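Local coordinates for malonyl CoA-acyl carrier protein transacylase (Bartonella henselae, PDB 3QAT) that probably transfers malonyl groups from coenzyme A to acyl carrier protein, supplying extender units for bacterial fatty acid biosynthesis, at residues S176-A181 with S208-P213; N125-A130 with Q212-A217; I164-G169 with G259-R264; A140-D145 with G170-I175. One frame throughout, in Å; residues are numbered along the deposited sequence.

Interaction 1 (S176-A181 with S208-P213); sequences SGEAKA and SALMQP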
# COMPACT_ATOMS: atom_id res chain seq x y z
N SER A 176 1.77 -10.57 -12.30
CA SER A 176 3.00 -10.95 -11.61
C SER A 176 3.22 -12.45 -11.73
O SER A 176 2.26 -13.21 -11.82
CB SER A 176 2.87 -10.57 -10.13
OG SER A 176 4.06 -10.87 -9.41
N GLY A 177 4.48 -12.86 -11.67
CA GLY A 177 4.80 -14.30 -11.68
C GLY A 177 6.13 -14.56 -12.32
O GLY A 177 7.07 -13.76 -12.22
N GLU A 178 6.24 -15.72 -12.98
CA GLU A 178 7.52 -16.07 -13.57
C GLU A 178 7.81 -15.25 -14.81
O GLU A 178 6.92 -14.97 -15.61
CB GLU A 178 7.56 -17.56 -13.88
CG GLU A 178 7.58 -18.41 -12.62
CD GLU A 178 7.49 -19.88 -12.92
OE1 GLU A 178 6.47 -20.33 -13.48
OE2 GLU A 178 8.47 -20.59 -12.58
N ALA A 179 9.08 -14.88 -14.97
CA ALA A 179 9.49 -13.96 -16.02
C ALA A 179 8.97 -14.27 -17.43
O ALA A 179 8.35 -13.41 -18.07
CB ALA A 179 11.01 -13.77 -16.00
N LYS A 180 9.21 -15.49 -17.93
CA LYS A 180 8.80 -15.83 -19.30
C LYS A 180 7.28 -15.77 -19.49
O LYS A 180 6.80 -15.23 -20.50
CB LYS A 180 9.34 -17.20 -19.71
N ALA A 181 6.52 -16.32 -18.55
CA ALA A 181 5.06 -16.29 -18.60
C ALA A 181 4.53 -14.85 -18.59
O ALA A 181 3.61 -14.51 -19.33
CB ALA A 181 4.45 -17.09 -17.46
N SER A 208 2.26 -12.74 -5.94
CA SER A 208 2.14 -13.99 -6.66
C SER A 208 2.55 -15.11 -5.71
O SER A 208 3.10 -14.85 -4.64
CB SER A 208 3.03 -14.03 -7.89
OG SER A 208 4.40 -14.22 -7.55
N ALA A 209 2.29 -16.35 -6.13
CA ALA A 209 2.64 -17.50 -5.28
C ALA A 209 4.15 -17.60 -5.05
O ALA A 209 4.59 -18.24 -4.08
CB ALA A 209 2.09 -18.79 -5.89
N LEU A 210 4.94 -16.98 -5.92
CA LEU A 210 6.39 -16.95 -5.78
C LEU A 210 6.88 -16.24 -4.51
O LEU A 210 8.03 -16.42 -4.08
CB LEU A 210 7.06 -16.33 -7.01
CG LEU A 210 6.92 -17.06 -8.35
CD1 LEU A 210 7.53 -16.21 -9.43
CD2 LEU A 210 7.62 -18.40 -8.31
N MET A 211 5.99 -15.43 -3.92
CA MET A 211 6.29 -14.70 -2.69
C MET A 211 6.14 -15.56 -1.44
O MET A 211 6.30 -15.04 -0.34
CB MET A 211 5.35 -13.49 -2.53
CG MET A 211 5.85 -12.16 -3.07
SD MET A 211 7.58 -11.68 -2.86
CE MET A 211 7.86 -12.19 -4.53
N GLN A 212 5.85 -16.85 -1.59
CA GLN A 212 5.64 -17.70 -0.41
C GLN A 212 6.71 -17.60 0.70
O GLN A 212 6.34 -17.55 1.86
CB GLN A 212 5.37 -19.16 -0.78
CG GLN A 212 4.87 -19.99 0.39
CD GLN A 212 3.48 -19.58 0.83
OE1 GLN A 212 2.59 -19.33 -0.00
NE2 GLN A 212 3.27 -19.52 2.15
N PRO A 213 8.03 -17.56 0.35
CA PRO A 213 9.02 -17.41 1.44
C PRO A 213 8.85 -16.10 2.25
O PRO A 213 9.10 -16.06 3.46
CB PRO A 213 10.37 -17.40 0.69
CG PRO A 213 10.09 -18.19 -0.58
CD PRO A 213 8.69 -17.76 -0.96
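An ST turn beginning at S208 brings S208 and L210 against the corner at G177, where strand 172-176 leaves the ferredoxin-like sheet and heads for helix 179-191. Van der Waals touch carries the contact; no hydrogen bond spans it. L210 has the largest share. With CG turned anti to its carbonyl carbon (chi1 -64°), CD1 comes down over the face of the G177-E178 peptide, L210 CD1 lying 3.6 Å from G177 C and 3.8 Å from E178 N. The E178 side chain crosses that of L210 at about a right angle, E178 CG touching L210 CD1 at 3.9 Å before the carboxylate runs on to the backbone N of L161. At the buried end, S208 CB meets S176 OG at 3.7 Å in one of the two S176 conformers; that hydroxyl is hydrogen-bonded to F206 O. S208 OG is engaged within its own turn, accepting from L210 N at 3.3 Å over a bent N-H angle of 137°, and has a second partner in P205 O. Beyond the turn, M211 packs on helix 246-258 and helix 212-224 begins, while S176 rests on strands 136-142 and 162-169.

Interaction 2 (N125-A130 with Q212-A217); sequences NAMQAA and QPAANA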
# COMPACT_ATOMS: atom_id res chain seq x y z
N ASN A 125 12.71 -6.77 3.16
CA ASN A 125 13.86 -7.67 3.04
C ASN A 125 13.43 -9.04 2.50
O ASN A 125 14.11 -9.62 1.60
CB ASN A 125 14.57 -7.85 4.39
CG ASN A 125 15.51 -6.70 4.75
OD1 ASN A 125 15.92 -5.91 3.91
ND2 ASN A 125 15.86 -6.62 6.03
N ALA A 126 12.34 -9.58 3.04
CA ALA A 126 11.89 -10.94 2.69
C ALA A 126 11.38 -10.98 1.26
O ALA A 126 11.63 -11.94 0.53
CB ALA A 126 10.84 -11.44 3.65
N MET A 127 10.69 -9.92 0.86
CA MET A 127 10.21 -9.81 -0.54
C MET A 127 11.35 -9.68 -1.56
O MET A 127 11.33 -10.37 -2.59
CB MET A 127 9.24 -8.66 -0.66
CG MET A 127 7.93 -8.99 0.01
SD MET A 127 6.79 -7.61 -0.08
CE MET A 127 5.40 -8.39 0.55
N GLN A 128 12.35 -8.85 -1.26
CA GLN A 128 13.50 -8.66 -2.16
C GLN A 128 14.21 -10.00 -2.37
O GLN A 128 14.71 -10.27 -3.47
CB GLN A 128 14.47 -7.60 -1.60
CG GLN A 128 15.67 -7.20 -2.53
CD GLN A 128 15.30 -6.21 -3.65
OE1 GLN A 128 15.67 -6.41 -4.81
NE2 GLN A 128 14.59 -5.13 -3.30
N ALA A 129 14.21 -10.85 -1.33
CA ALA A 129 14.98 -12.11 -1.32
C ALA A 129 14.20 -13.37 -1.73
O ALA A 129 14.79 -14.44 -1.86
CB ALA A 129 15.61 -12.32 0.08
N ALA A 130 12.89 -13.25 -1.92
CA ALA A 130 12.02 -14.41 -2.11
C ALA A 130 12.40 -15.28 -3.32
O ALA A 130 12.42 -16.50 -3.22
CB ALA A 130 10.56 -13.98 -2.23
N GLN A 212 5.85 -16.85 -1.59
CA GLN A 212 5.64 -17.70 -0.41
C GLN A 212 6.71 -17.60 0.70
O GLN A 212 6.34 -17.55 1.86
CB GLN A 212 5.37 -19.16 -0.78
CG GLN A 212 4.87 -19.99 0.39
CD GLN A 212 3.48 -19.58 0.83
OE1 GLN A 212 2.59 -19.33 -0.00
NE2 GLN A 212 3.27 -19.52 2.15
N PRO A 213 8.03 -17.56 0.35
CA PRO A 213 9.02 -17.41 1.44
C PRO A 213 8.85 -16.10 2.25
O PRO A 213 9.10 -16.06 3.46
CB PRO A 213 10.37 -17.40 0.69
CG PRO A 213 10.09 -18.19 -0.58
CD PRO A 213 8.69 -17.76 -0.96
N ALA A 214 8.39 -15.05 1.58
CA ALA A 214 8.15 -13.79 2.28
C ALA A 214 6.89 -13.86 3.15
O ALA A 214 6.84 -13.24 4.23
CB ALA A 214 8.06 -12.63 1.28
N ALA A 215 5.87 -14.60 2.70
CA ALA A 215 4.69 -14.83 3.53
C ALA A 215 5.06 -15.56 4.82
O ALA A 215 4.61 -15.19 5.91
CB ALA A 215 3.62 -15.62 2.74
N ASN A 216 5.88 -16.61 4.70
CA ASN A 216 6.35 -17.35 5.87
C ASN A 216 7.12 -16.45 6.85
O ASN A 216 6.92 -16.53 8.07
CB ASN A 216 7.21 -18.53 5.44
CG ASN A 216 6.46 -19.53 4.60
OD1 ASN A 216 5.22 -19.57 4.59
ND2 ASN A 216 7.21 -20.38 3.89
N ALA A 217 7.99 -15.58 6.31
CA ALA A 217 8.72 -14.62 7.13
C ALA A 217 7.77 -13.66 7.88
O ALA A 217 7.98 -13.36 9.07
CB ALA A 217 9.76 -13.83 6.29
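A126 and A214 meet methyl to methyl where helices 113-129 and 212-224 pack as a close antiparallel pair, in the larger α/β subdomain of the acyltransferase fold. The short axes run at 160° and come within 8.1 Å, a spacing that the small side chains between them permit. A126 points toward the partner helix and its CB lodges between two methyls one turn apart: A126 CB is 3.8 Å from A214 CB and 3.7 Å from A217 CB. The reverse fit is just as close, A214 CB pressing on the backbone of the opposite helix 3.7 Å from A126 C. M127 approaches differently. Its CB heads away from helix 212-224, but the chain, extended beyond CG, passes alongside, so that M127 CG lies 3.9 Å from A214 CB; further out M127 reaches V257 of helix 246-258, on which A214 also packs. The side-chain contacts are apolar, and no hydrogen bond crosses between the two segments. Toward the end of helix 113-129 the interface opens out, with A130 CB and P213 CD 4.4 Å apart. There the proline ring, in the first turn of its helix, turns its CG to A130 O at 3.9 Å.

Interaction 3 (I164-G169 with G259-R264); sequences IANDNG and GRVRWR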
# COMPACT_ATOMS: atom_id res chain seq x y z
N ILE A 164 -2.96 -12.31 -11.29
CA ILE A 164 -3.30 -10.89 -11.04
C ILE A 164 -2.77 -10.46 -9.67
O ILE A 164 -3.18 -11.01 -8.63
CB ILE A 164 -4.82 -10.65 -11.15
CG1 ILE A 164 -5.27 -10.89 -12.60
CG2 ILE A 164 -5.18 -9.22 -10.67
CD1 ILE A 164 -6.77 -10.69 -12.82
N ALA A 165 -1.86 -9.48 -9.67
CA ALA A 165 -1.28 -8.95 -8.44
C ALA A 165 -2.09 -7.79 -7.87
O ALA A 165 -2.24 -7.67 -6.66
CB ALA A 165 0.14 -8.48 -8.73
N ASN A 166 -2.58 -6.90 -8.73
CA ASN A 166 -3.42 -5.78 -8.25
C ASN A 166 -4.61 -5.66 -9.18
O ASN A 166 -4.45 -5.71 -10.42
CB ASN A 166 -2.77 -4.41 -8.41
CG ASN A 166 -1.52 -4.12 -7.58
OD1 ASN A 166 -0.99 -3.01 -7.76
ND2 ASN A 166 -1.05 -5.00 -6.66
N ASP A 167 -5.78 -5.38 -8.64
CA ASP A 167 -6.91 -4.93 -9.42
C ASP A 167 -7.13 -3.49 -8.92
O ASP A 167 -7.71 -3.29 -7.85
CB ASP A 167 -8.13 -5.83 -9.13
CG ASP A 167 -9.41 -5.33 -9.81
OD1 ASP A 167 -9.33 -4.62 -10.82
OD2 ASP A 167 -10.53 -5.66 -9.34
N ASN A 168 -6.63 -2.50 -9.67
CA ASN A 168 -6.55 -1.12 -9.17
C ASN A 168 -7.69 -0.17 -9.48
O ASN A 168 -7.78 0.91 -8.88
CB ASN A 168 -5.21 -0.48 -9.55
CG ASN A 168 -4.06 -1.07 -8.75
OD1 ASN A 168 -4.26 -1.50 -7.60
ND2 ASN A 168 -2.86 -1.10 -9.34
N GLY A 169 -8.58 -0.60 -10.35
CA GLY A 169 -9.68 0.26 -10.79
C GLY A 169 -9.26 1.04 -12.03
O GLY A 169 -8.08 1.05 -12.41
N GLY A 259 -1.22 -12.91 -2.52
CA GLY A 259 -2.54 -12.76 -3.14
C GLY A 259 -2.78 -11.40 -3.76
O GLY A 259 -1.97 -10.48 -3.60
N ARG A 260 -3.92 -11.30 -4.44
CA ARG A 260 -4.33 -10.10 -5.18
C ARG A 260 -4.73 -8.95 -4.27
O ARG A 260 -5.47 -9.12 -3.29
CB ARG A 260 -5.50 -10.45 -6.11
CG ARG A 260 -6.24 -9.26 -6.74
CD ARG A 260 -7.32 -9.76 -7.72
NE ARG A 260 -8.31 -10.60 -7.05
CZ ARG A 260 -9.61 -10.30 -6.92
NH1 ARG A 260 -10.11 -9.17 -7.43
NH2 ARG A 260 -10.40 -11.15 -6.28
N VAL A 261 -4.23 -7.75 -4.58
CA VAL A 261 -4.66 -6.56 -3.85
C VAL A 261 -5.97 -6.09 -4.50
O VAL A 261 -5.98 -5.63 -5.64
CB VAL A 261 -3.61 -5.43 -3.95
CG1 VAL A 261 -4.14 -4.17 -3.24
CG2 VAL A 261 -2.30 -5.90 -3.28
N ARG A 262 -7.08 -6.23 -3.77
CA ARG A 262 -8.42 -6.00 -4.33
C ARG A 262 -8.81 -4.52 -4.15
O ARG A 262 -9.77 -4.19 -3.43
CB ARG A 262 -9.43 -6.95 -3.66
CG ARG A 262 -9.15 -8.41 -4.00
CD ARG A 262 -9.99 -9.33 -3.14
NE ARG A 262 -11.41 -9.28 -3.52
CZ ARG A 262 -12.35 -10.01 -2.91
NH1 ARG A 262 -12.02 -10.80 -1.89
NH2 ARG A 262 -13.61 -9.95 -3.32
N TRP A 263 -8.05 -3.62 -4.78
CA TRP A 263 -8.20 -2.19 -4.48
C TRP A 263 -9.49 -1.60 -5.06
O TRP A 263 -10.20 -0.83 -4.38
CB TRP A 263 -6.96 -1.33 -4.91
CG TRP A 263 -7.03 0.03 -4.25
CD1 TRP A 263 -7.30 1.24 -4.85
CD2 TRP A 263 -6.87 0.31 -2.85
NE1 TRP A 263 -7.29 2.25 -3.91
CE2 TRP A 263 -7.04 1.70 -2.67
CE3 TRP A 263 -6.61 -0.50 -1.73
CZ2 TRP A 263 -6.97 2.32 -1.40
CZ3 TRP A 263 -6.52 0.10 -0.46
CH2 TRP A 263 -6.69 1.50 -0.31
N ARG A 264 -9.80 -1.94 -6.31
CA ARG A 264 -11.05 -1.51 -6.94
C ARG A 264 -12.25 -1.85 -6.04
O ARG A 264 -13.06 -0.98 -5.72
CB ARG A 264 -11.21 -2.19 -8.32
CG ARG A 264 -12.56 -1.85 -8.99
CD ARG A 264 -12.82 -2.68 -10.23
NE ARG A 264 -12.80 -4.14 -9.99
CZ ARG A 264 -13.85 -4.87 -9.61
NH1 ARG A 264 -15.03 -4.31 -9.39
NH2 ARG A 264 -13.70 -6.18 -9.42
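D167 and V261 are joined where strand 162-169 takes on 261-262, a short, weakly bonded parallel strand paired through N166 and V261, at the edge of the ferredoxin-like sheet. The tight part is the backbone and the buried D167 carboxylate. V261 N gives a nearly straight bond to A165 O (2.9 Å), and D167 N one to V261 O (3.0 Å). A165 O is gripped twice, as N166 ND2 reaches the opposite face of its plane at 2.9 Å. A classic beta bulge sets A165 and N166 together against V174. Further on, D167 O accepts R264 N (2.9 Å) at the start of helix 263-272. R264, bent at chi3 (57°), brings NE to the syn side of D167 OD2 at 2.8 Å, and R264 NH2 adds a weak bond to D167 OD2 at 3.2 Å; the two planes stand 47° apart. W263 packs its ring on H97, within what is probably the nucleophile elbow, and N168 OD1 is bonded to H97. The looser, partly exposed side is I164 CG2 alongside R260 CD at 3.7 Å, in one of two R260 conformers. E146, close to D167, also forms a salt bridge with R264, which would be expected to offset repulsion between the two carboxylates.

Interaction 4 (A140-D145 with G170-I175); sequences ALIGLD and GGQIVI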
# COMPACT_ATOMS: atom_id res chain seq x y z
N ALA A 140 2.31 -3.93 -16.02
CA ALA A 140 1.21 -3.02 -15.80
C ALA A 140 0.34 -2.99 -17.04
O ALA A 140 0.82 -2.62 -18.12
CB ALA A 140 1.75 -1.59 -15.50
N LEU A 141 -0.93 -3.36 -16.87
CA LEU A 141 -1.88 -3.38 -17.99
C LEU A 141 -2.96 -2.33 -17.78
O LEU A 141 -3.39 -2.06 -16.65
CB LEU A 141 -2.56 -4.76 -18.09
CG LEU A 141 -1.65 -5.98 -18.03
CD1 LEU A 141 -2.53 -7.27 -18.07
CD2 LEU A 141 -0.54 -5.98 -19.11
N ILE A 142 -3.41 -1.72 -18.88
CA ILE A 142 -4.61 -0.88 -18.86
C ILE A 142 -5.55 -1.28 -19.99
O ILE A 142 -5.11 -1.49 -21.13
CB ILE A 142 -4.28 0.60 -19.04
CG1 ILE A 142 -3.30 1.06 -17.97
CG2 ILE A 142 -5.57 1.45 -18.93
CD1 ILE A 142 -2.82 2.46 -18.19
N GLY A 143 -6.83 -1.44 -19.64
CA GLY A 143 -7.91 -1.54 -20.64
C GLY A 143 -8.53 -2.91 -20.79
O GLY A 143 -9.48 -3.08 -21.58
N LEU A 144 -8.02 -3.90 -20.07
CA LEU A 144 -8.62 -5.23 -20.06
C LEU A 144 -9.27 -5.52 -18.72
O LEU A 144 -8.68 -5.24 -17.68
CB LEU A 144 -7.57 -6.31 -20.37
CG LEU A 144 -6.80 -6.16 -21.69
CD1 LEU A 144 -5.74 -7.27 -21.82
CD2 LEU A 144 -7.76 -6.17 -22.90
N ASP A 145 -10.47 -6.09 -18.73
CA ASP A 145 -11.13 -6.40 -17.46
C ASP A 145 -10.50 -7.63 -16.81
O ASP A 145 -9.74 -8.36 -17.45
CB ASP A 145 -12.66 -6.51 -17.60
CG ASP A 145 -13.11 -7.66 -18.46
OD1 ASP A 145 -12.38 -8.67 -18.58
OD2 ASP A 145 -14.22 -7.57 -19.03
N GLY A 170 -10.22 1.70 -12.66
CA GLY A 170 -9.92 2.49 -13.84
C GLY A 170 -9.38 1.66 -14.99
O GLY A 170 -8.67 2.19 -15.86
N GLY A 171 -9.69 0.38 -15.00
CA GLY A 171 -9.18 -0.55 -16.00
C GLY A 171 -7.70 -0.91 -15.83
O GLY A 171 -7.10 -1.49 -16.75
N GLN A 172 -7.12 -0.60 -14.67
CA GLN A 172 -5.70 -0.89 -14.39
C GLN A 172 -5.54 -2.20 -13.65
O GLN A 172 -6.09 -2.37 -12.55
CB GLN A 172 -5.07 0.20 -13.52
CG GLN A 172 -4.95 1.54 -14.23
CD GLN A 172 -4.38 2.60 -13.34
OE1 GLN A 172 -3.44 2.37 -12.55
NE2 GLN A 172 -4.94 3.79 -13.44
N ILE A 173 -4.78 -3.12 -14.24
CA ILE A 173 -4.52 -4.42 -13.62
C ILE A 173 -3.02 -4.70 -13.71
O ILE A 173 -2.41 -4.52 -14.77
CB ILE A 173 -5.35 -5.54 -14.29
CG1 ILE A 173 -6.86 -5.37 -13.98
CG2 ILE A 173 -4.85 -6.95 -13.85
CD1 ILE A 173 -7.77 -6.33 -14.70
N VAL A 174 -2.42 -5.09 -12.58
CA VAL A 174 -1.01 -5.47 -12.55
C VAL A 174 -0.91 -6.98 -12.42
O VAL A 174 -1.59 -7.57 -11.58
CB VAL A 174 -0.29 -4.80 -11.36
CG1 VAL A 174 1.19 -5.09 -11.43
CG2 VAL A 174 -0.55 -3.29 -11.39
N ILE A 175 -0.12 -7.60 -13.29
CA ILE A 175 0.12 -9.04 -13.21
C ILE A 175 1.54 -9.33 -12.70
O ILE A 175 2.40 -8.45 -12.68
CB ILE A 175 -0.11 -9.76 -14.57
CG1 ILE A 175 0.76 -9.13 -15.66
CG2 ILE A 175 -1.61 -9.71 -14.92
CD1 ILE A 175 0.70 -9.89 -17.01
O HOH W 1 -6.15 -4.05 -17.65
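G171 O is gripped by G143 N at 2.9 Å and by a water at 2.9 Å, and I142 CA adds a CH...O contact at 3.3 Å. The same water accepts from L144 N, bridging the two chains just past the paired strands. Further along, L141 and I173 form an antiparallel hydrogen-bonded pair: L141 N reaches I173 O at 2.8 Å, and I173 N returns a bond to L141 O at 3.0 Å. A140 with V174 and I142 with Q172 are the flanking non-hydrogen-bonded pairs. Strands 136-142 and 172-176 are the central two of the four antiparallel strands of the ferredoxin-like subdomain, with 196-200 beyond one and 162-169 beyond the other. L141 and I175 pack on V149 of helix 146-155 and on A189 and A185 of helix 179-191, while I173 packs on I164. The L141 and I175 side chains cross at about a right angle, L141 CD1 4.1 Å from I175 CG2. On the opposite face I142 and Q172 run side by side, I142 CG1 to Q172 CG 4.1 Å. I173, with CG1 anti to its carbonyl carbon (chi1 -69°), stretches CD1 to L144 O at 3.3 Å. Beyond, D145 N-caps helix 146-155, its OD1 bonded to D148 N.

How the interactions relate
From the N terminus, helix 113-129 supplies the first half of interaction 2, whose partner comes only after the whole ferredoxin-like subdomain. Interaction 4 closes a loop nested inside that one, pairing the first and third strands of the subdomain. Strand 162-169 opens interaction 3, which crosses interactions 2 and 4 and closes last, at 259-264; interactions 3 and 4 meet through the neighbouring strands 162-169 and 172-176. Interaction 1 starts directly after interaction 4 and is nested within the loop of interaction 3. It ends on the same stretch as interaction 2, sharing Q212 and P213, and M211 packs on A130 and M127. Interactions 1 and 3 link the small sheet to the larger subdomain, while interaction 2 pairs helices within the latter.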